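Local structure of citrate synthase (Pyrobaculum aerophilum, 2IBP) at residues Lys144-Ala147 with Tyr148-Ala151; Glu215-Ala218 with Ser219-Ala222; Ala377-Leu380 with Glu381-Asn385. The protein probably catalyses the condensation of oxaloacetate with acetyl-CoA and water to citrate and free CoA, a step of the tricarboxylic acid cycle. One frame throughout, in Å; residues are numbered along the deposited sequence.

Contact 1 (Lys144-Ala147 with Tyr148-Ala151); sequences KELA and YRIA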
loop_
_atom_site.group_PDB
_atom_site.type_symbol
_atom_site.label_atom_id
_atom_site.label_comp_id
_atom_site.label_asym_id
_atom_site.label_seq_id
_atom_site.Cartn_x
_atom_site.Cartn_y
_atom_site.Cartn_z
ATOM N N LYS A 144 -5.716 -18.972 -10.974
ATOM C CA LYS A 144 -6.616 -18.848 -9.823
ATOM C C LYS A 144 -6.258 -19.881 -8.763
ATOM O O LYS A 144 -6.300 -19.584 -7.570
ATOM C CB LYS A 144 -8.085 -18.966 -10.229
ATOM C CG LYS A 144 -8.576 -17.824 -11.093
ATOM C CD LYS A 144 -10.058 -17.972 -11.423
ATOM C CE LYS A 144 -10.567 -16.812 -12.274
ATOM N NZ LYS A 144 -9.920 -16.753 -13.618
ATOM N N GLU A 145 -5.869 -21.086 -9.186
ATOM C CA GLU A 145 -5.439 -22.104 -8.231
ATOM C C GLU A 145 -4.204 -21.622 -7.470
ATOM O O GLU A 145 -4.141 -21.766 -6.256
ATOM C CB GLU A 145 -5.167 -23.449 -8.913
ATOM C CG GLU A 145 -6.413 -24.185 -9.398
ATOM C CD GLU A 145 -7.315 -24.698 -8.269
ATOM O OE1 GLU A 145 -7.026 -24.450 -7.077
ATOM O OE2 GLU A 145 -8.324 -25.368 -8.584
ATOM N N LEU A 146 -3.249 -21.011 -8.176
ATOM C CA LEU A 146 -2.053 -20.456 -7.533
ATOM C C LEU A 146 -2.461 -19.371 -6.541
ATOM O O LEU A 146 -1.961 -19.330 -5.410
ATOM C CB LEU A 146 -1.091 -19.835 -8.560
ATOM C CG LEU A 146 -0.412 -20.813 -9.522
ATOM C CD1 LEU A 146 0.372 -20.103 -10.625
ATOM C CD2 LEU A 146 0.480 -21.737 -8.727
ATOM N N ALA A 147 -3.343 -18.482 -6.990
ATOM C CA ALA A 147 -3.785 -17.343 -6.175
ATOM C C ALA A 147 -4.409 -17.828 -4.856
ATOM O O ALA A 147 -4.151 -17.276 -3.793
ATOM C CB ALA A 147 -4.764 -16.462 -6.950
ATOM N N TYR A 148 -5.230 -18.868 -4.917
ATOM C CA TYR A 148 -5.865 -19.375 -3.693
ATOM C C TYR A 148 -4.846 -20.051 -2.787
ATOM O O TYR A 148 -4.913 -19.933 -1.550
ATOM C CB TYR A 148 -7.049 -20.275 -4.028
ATOM C CG TYR A 148 -8.280 -19.465 -4.365
ATOM C CD1 TYR A 148 -8.434 -18.869 -5.612
ATOM C CD2 TYR A 148 -9.222 -19.177 -3.390
ATOM C CE1 TYR A 148 -9.534 -18.070 -5.896
ATOM C CE2 TYR A 148 -10.332 -18.394 -3.658
ATOM C CZ TYR A 148 -10.483 -17.832 -4.908
ATOM O OH TYR A 148 -11.591 -17.049 -5.170
ATOM N N ARG A 149 -3.887 -20.749 -3.379
ATOM C CA ARG A 149 -2.807 -21.364 -2.611
ATOM C C ARG A 149 -2.053 -20.257 -1.849
ATOM O O ARG A 149 -1.750 -20.387 -0.666
ATOM C CB ARG A 149 -1.852 -22.111 -3.549
ATOM C CG ARG A 149 -0.994 -23.203 -2.918
ATOM C CD ARG A 149 -0.173 -23.950 -3.999
ATOM N NE ARG A 149 -1.010 -24.369 -5.126
ATOM C CZ ARG A 149 -0.552 -24.735 -6.323
ATOM N NH1 ARG A 149 0.751 -24.726 -6.586
ATOM N NH2 ARG A 149 -1.408 -25.075 -7.278
ATOM N N ILE A 150 -1.737 -19.173 -2.555
ATOM C CA ILE A 150 -1.009 -18.043 -1.963
ATOM C C ILE A 150 -1.817 -17.381 -0.862
ATOM O O ILE A 150 -1.271 -17.014 0.196
ATOM C CB ILE A 150 -0.586 -17.026 -3.041
ATOM C CG1 ILE A 150 0.400 -17.702 -4.005
ATOM C CG2 ILE A 150 0.027 -15.769 -2.397
ATOM C CD1 ILE A 150 0.546 -17.024 -5.368
ATOM N N ALA A 151 -3.104 -17.195 -1.117
ATOM C CA ALA A 151 -4.019 -16.623 -0.125
ATOM C C ALA A 151 -4.001 -17.475 1.153
ATOM O O ALA A 151 -3.867 -16.944 2.264
ATOM C CB ALA A 151 -5.427 -16.496 -0.684
#
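Arg149 reaches back along its own helix to cover Leu146, and the pair illustrates how a long polar side chain can lie over an apolar one a single turn away. Arg149 CB already sits close to the backbone of the preceding turn, 3.3 Å from Leu146 O. CG stands anti to the backbone N (chi1 -158°), CD continues the extended line, and the chain then turns about the CG-CD bond (chi3 -49°), which carries NE and the guanidinium back toward the start of the helix. There CD2 of Leu146 lies against one face of the flat group, 3.7 Å from Arg149 NH1 and slightly farther from CZ and NH2. NH1 is also committed to a salt bridge with Asp126, which probably helps to fix the plane that the leucine methyl meets. Glu145, by contrast, keeps its carboxylate well away, with OE1 5.7 Å from Arg149 NH2, too far for a salt bridge, so any attraction between the two charges is probably weak.

On another side of the helix the Tyr148 ring turns its edge to the preceding turn, CD1 lying 3.0 Å from the O of Lys144. That same carbonyl of Lys144 accepts the amide N of Tyr148 at 2.9 Å, the first of four successive i to i+4 bonds, which end with Ala151 N on Ala147 O.

Both turns belong to helix 141-169, in this largely helical fold. Leu146 and Ile150 pack on helix 125-135, Ala147 and Ile150 meet helix 233-244, and Ala147, Tyr148 and Ala151 rest on Leu380 of helix 363-382.

Contact 2 (Glu215-Ala218 with Ser219-Ala222); sequences EVPA and STFA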
loop_
_atom_site.group_PDB
_atom_site.type_symbol
_atom_site.label_atom_id
_atom_site.label_comp_id
_atom_site.label_asym_id
_atom_site.label_seq_id
_atom_site.Cartn_x
_atom_site.Cartn_y
_atom_site.Cartn_z
ATOM N N GLU A 215 -16.164 -5.044 5.838
ATOM C CA GLU A 215 -16.318 -4.183 4.676
ATOM C C GLU A 215 -14.978 -3.671 4.140
ATOM O O GLU A 215 -14.072 -4.480 3.972
ATOM C CB GLU A 215 -17.389 -3.120 4.907
ATOM C CG GLU A 215 -18.758 -3.814 5.082
ATOM C CD GLU A 215 -19.943 -2.884 5.224
ATOM O OE1 GLU A 215 -19.776 -1.685 5.552
ATOM O OE2 GLU A 215 -21.068 -3.396 5.062
ATOM N N VAL A 216 -14.862 -2.383 3.802
ATOM C CA VAL A 216 -13.661 -1.916 3.107
ATOM C C VAL A 216 -12.966 -0.711 3.740
ATOM O O VAL A 216 -13.044 0.424 3.221
ATOM C CB VAL A 216 -13.949 -1.601 1.612
ATOM C CG1 VAL A 216 -12.622 -1.448 0.860
ATOM C CG2 VAL A 216 -14.767 -2.708 0.974
ATOM N N PRO A 217 -12.300 -0.942 4.880
ATOM C CA PRO A 217 -11.514 0.110 5.506
ATOM C C PRO A 217 -10.246 0.381 4.709
ATOM O O PRO A 217 -9.949 -0.318 3.723
ATOM C CB PRO A 217 -11.185 -0.459 6.885
ATOM C CG PRO A 217 -11.253 -1.925 6.718
ATOM C CD PRO A 217 -12.236 -2.211 5.627
ATOM N N ALA A 218 -9.456 1.333 5.177
ATOM C CA ALA A 218 -8.286 1.762 4.430
ATOM C C ALA A 218 -7.292 0.647 4.133
ATOM O O ALA A 218 -6.700 0.622 3.056
ATOM C CB ALA A 218 -7.597 2.930 5.141
ATOM N N SER A 219 -7.143 -0.318 5.041
ATOM C CA SER A 219 -6.184 -1.394 4.817
ATOM C C SER A 219 -6.669 -2.289 3.665
ATOM O O SER A 219 -5.930 -2.617 2.738
ATOM C CB SER A 219 -5.949 -2.198 6.091
ATOM O OG SER A 219 -7.155 -2.714 6.587
ATOM N N THR A 220 -7.946 -2.634 3.698
ATOM C CA THR A 220 -8.541 -3.432 2.625
ATOM C C THR A 220 -8.499 -2.661 1.295
ATOM O O THR A 220 -8.241 -3.229 0.243
ATOM C CB THR A 220 -9.953 -3.831 2.997
ATOM O OG1 THR A 220 -9.913 -4.533 4.248
ATOM C CG2 THR A 220 -10.594 -4.708 1.947
ATOM N N PHE A 221 -8.703 -1.350 1.372
ATOM C CA PHE A 221 -8.619 -0.517 0.179
ATOM C C PHE A 221 -7.205 -0.491 -0.381
ATOM O O PHE A 221 -7.016 -0.611 -1.606
ATOM C CB PHE A 221 -9.115 0.885 0.493
ATOM C CG PHE A 221 -9.266 1.765 -0.706
ATOM C CD1 PHE A 221 -9.782 1.269 -1.888
ATOM C CD2 PHE A 221 -9.079 3.133 -0.586
ATOM C CE1 PHE A 221 -9.975 2.088 -2.962
ATOM C CE2 PHE A 221 -9.288 3.962 -1.668
ATOM C CZ PHE A 221 -9.746 3.432 -2.843
ATOM N N ALA A 222 -6.211 -0.352 0.507
ATOM C CA ALA A 222 -4.798 -0.349 0.100
ATOM C C ALA A 222 -4.488 -1.638 -0.659
ATOM O O ALA A 222 -3.828 -1.614 -1.695
ATOM C CB ALA A 222 -3.877 -0.224 1.293
HETATM O O HOH W 1 -12.156 -5.701 5.278
#
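This is a local contact at the start of helix 218-227, where the loop Glu215-Pro217 folds against the first helical turn in the buried middle of the chain. Pro217 occupies the N-cap position, and its carbonyl O takes the amide N of Phe221 at 2.9 Å; Ala222 N to Ala218 O follows at 2.8 Å. Thr220 carries most of the side-chain contact. Thr220 OG1, anti to the carbonyl carbon (chi1 -56°), faces the proline ring, 3.6 Å from Pro217 CD. Thr220 CG2 meets Val216 CG1 at 4.0 Å, the two side chains crossing at nearly a right angle. A water ties the loop to the helix: it donates to Glu215 O at 2.6 Å and accepts from Thr220 OG1 at 2.7 Å. The hydroxyl of Ser219 is hydrogen-bonded to His249 and Trp375.

Phe221 meets Phe221 of the second subunit with the ring planes nearly perpendicular, which places this helix start at the dimer interface. The arrangement is a helix N-terminus with proline at the N-cap position, set beside the probable active site: the side chain of Glu215 comes within about 8 Å of that of His289, a predicted catalytic residue.

Contact 3 (Ala377-Leu380 with Glu381-Asn385); sequences AHVL and EYWEN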
loop_
_atom_site.group_PDB
_atom_site.type_symbol
_atom_site.label_atom_id
_atom_site.label_comp_id
_atom_site.label_asym_id
_atom_site.label_seq_id
_atom_site.Cartn_x
_atom_site.Cartn_y
_atom_site.Cartn_z
ATOM N N ALA A 377 -9.235 -12.400 0.383
ATOM C CA ALA A 377 -10.531 -12.687 -0.253
ATOM C C ALA A 377 -10.960 -11.496 -1.101
ATOM O O ALA A 377 -11.501 -11.644 -2.199
ATOM C CB ALA A 377 -11.603 -12.992 0.795
ATOM N N HIS A 378 -10.766 -10.293 -0.560
ATOM C CA HIS A 378 -11.155 -9.078 -1.274
ATOM C C HIS A 378 -10.343 -8.890 -2.542
ATOM O O HIS A 378 -10.895 -8.545 -3.566
ATOM C CB HIS A 378 -11.040 -7.851 -0.388
ATOM C CG HIS A 378 -12.256 -7.586 0.435
ATOM N ND1 HIS A 378 -13.352 -6.905 -0.055
ATOM C CD2 HIS A 378 -12.533 -7.853 1.734
ATOM C CE1 HIS A 378 -14.262 -6.798 0.894
ATOM N NE2 HIS A 378 -13.797 -7.381 1.985
ATOM N N VAL A 379 -9.048 -9.176 -2.468
ATOM C CA VAL A 379 -8.179 -9.087 -3.647
ATOM C C VAL A 379 -8.644 -10.063 -4.723
ATOM O O VAL A 379 -8.858 -9.680 -5.878
ATOM C CB VAL A 379 -6.711 -9.336 -3.315
ATOM C CG1 VAL A 379 -5.896 -9.572 -4.606
ATOM C CG2 VAL A 379 -6.174 -8.143 -2.517
ATOM N N LEU A 380 -8.835 -11.320 -4.338
ATOM C CA LEU A 380 -9.267 -12.328 -5.295
ATOM C C LEU A 380 -10.604 -11.956 -5.910
ATOM O O LEU A 380 -10.813 -12.154 -7.110
ATOM C CB LEU A 380 -9.305 -13.706 -4.658
ATOM C CG LEU A 380 -7.929 -14.178 -4.181
ATOM C CD1 LEU A 380 -8.032 -15.509 -3.469
ATOM C CD2 LEU A 380 -6.910 -14.250 -5.297
ATOM N N GLU A 381 -11.501 -11.404 -5.109
ATOM C CA GLU A 381 -12.780 -10.964 -5.620
ATOM C C GLU A 381 -12.608 -9.861 -6.664
ATOM O O GLU A 381 -13.198 -9.910 -7.736
ATOM C CB GLU A 381 -13.672 -10.480 -4.486
ATOM C CG GLU A 381 -15.040 -10.052 -4.933
ATOM C CD GLU A 381 -15.920 -9.694 -3.774
ATOM O OE1 GLU A 381 -15.605 -8.695 -3.089
ATOM O OE2 GLU A 381 -16.933 -10.404 -3.561
ATOM N N TYR A 382 -11.759 -8.881 -6.365
ATOM C CA TYR A 382 -11.521 -7.784 -7.293
ATOM C C TYR A 382 -10.940 -8.305 -8.598
ATOM O O TYR A 382 -11.275 -7.813 -9.674
ATOM C CB TYR A 382 -10.588 -6.742 -6.679
ATOM C CG TYR A 382 -10.600 -5.450 -7.443
ATOM C CD1 TYR A 382 -11.732 -4.650 -7.429
ATOM C CD2 TYR A 382 -9.492 -5.027 -8.172
ATOM C CE1 TYR A 382 -11.780 -3.474 -8.141
ATOM C CE2 TYR A 382 -9.515 -3.820 -8.869
ATOM C CZ TYR A 382 -10.681 -3.065 -8.866
ATOM O OH TYR A 382 -10.763 -1.889 -9.572
ATOM N N TRP A 383 -10.023 -9.258 -8.483
ATOM C CA TRP A 383 -9.389 -9.856 -9.651
ATOM C C TRP A 383 -10.345 -10.609 -10.573
ATOM O O TRP A 383 -9.949 -11.013 -11.677
ATOM C CB TRP A 383 -8.237 -10.761 -9.254
ATOM C CG TRP A 383 -6.993 -10.037 -8.845
ATOM C CD1 TRP A 383 -6.712 -8.706 -9.014
ATOM C CD2 TRP A 383 -5.762 -10.651 -8.444
ATOM N NE1 TRP A 383 -5.425 -8.446 -8.637
ATOM C CE2 TRP A 383 -4.805 -9.620 -8.307
ATOM C CE3 TRP A 383 -5.385 -11.967 -8.155
ATOM C CZ2 TRP A 383 -3.495 -9.868 -7.906
ATOM C CZ3 TRP A 383 -4.083 -12.213 -7.762
ATOM C CH2 TRP A 383 -3.151 -11.165 -7.636
ATOM N N GLU A 384 -11.572 -10.866 -10.120
ATOM C CA GLU A 384 -12.577 -11.448 -11.018
ATOM C C GLU A 384 -13.016 -10.429 -12.077
ATOM O O GLU A 384 -13.599 -10.790 -13.092
ATOM C CB GLU A 384 -13.794 -11.944 -10.237
ATOM C CG GLU A 384 -13.480 -13.174 -9.422
ATOM C CD GLU A 384 -13.121 -14.360 -10.303
ATOM O OE1 GLU A 384 -13.998 -14.831 -11.060
ATOM O OE2 GLU A 384 -11.965 -14.832 -10.240
ATOM N N ASN A 385 -12.765 -9.148 -11.827
ATOM C CA ASN A 385 -13.067 -8.102 -12.805
ATOM C C ASN A 385 -12.152 -6.941 -12.463
ATOM O O ASN A 385 -12.593 -5.921 -11.946
ATOM C CB ASN A 385 -14.523 -7.655 -12.756
ATOM C CG ASN A 385 -14.875 -6.734 -13.921
ATOM O OD1 ASN A 385 -14.133 -6.653 -14.900
ATOM N ND2 ASN A 385 -16.035 -6.094 -13.846
HETATM O O HOH W 2 -9.959 -14.264 -8.676
#
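Leu380, Glu381 and Val379 give up the most surface here, and each does so in a different way. Leu380 sends CD2 obliquely toward the indole of Trp383, 4.0 Å from CE3, while its carbonyl O receives a bond from a water at 2.8 Å. The same water donates to Glu384 OE2 at 2.6 Å, bridging the backbone to the carboxylate of Glu384, whose chain bends at chi2. Val379 makes a true CH-pi contact: its CG1 lies over the six-membered ring of Trp383, 4.0 Å from the centroid and 14° off the normal. The indole is held in turn by NE1, bonded to Ala227 O, and by an edge-to-face meeting with Tyr139.

These residues form the C-terminal turns of helix 363-382, where Trp383 N bonds Val379 O at 2.9 Å, and Glu384 N bonds Glu381 O, three residues back, at 3.0 Å.

Glu381 extends from a CG anti to the backbone N (chi1 -178°) and runs alongside His378, the carboxylate and imidazole planes 83° apart. Both groups share Lys32: its NZ forms a salt bridge with Glu381 OE1 and a hydrogen bond with His378 ND1. Glu381 OE1 is also hydrogen-bonded to Thr34 OG1.

The contacts follow one another along the chain, each a short run on a different helix: contact 1 on 141-169, contact 2 at the start of 218-227, contact 3 at the end of 363-382. Contact 3 is the middle piece in space, its centre 12 Å from that of contact 1 and 13 Å from that of contact 2, whereas contacts 1 and 2 lie 21 Å apart and do not touch. The first and last contacts along the chain touch, Ala147 CB lying 3.5 Å from Leu380 CD2; contacts 2 and 3 also touch, Thr220 CG2 lying 3.7 Å from His378 CG. Helix 363-382 thereby links contact 1, 21 Å from the centre of the chain, to contact 2, 9 Å from it, and contacts 2 and 3 both reach the second subunit.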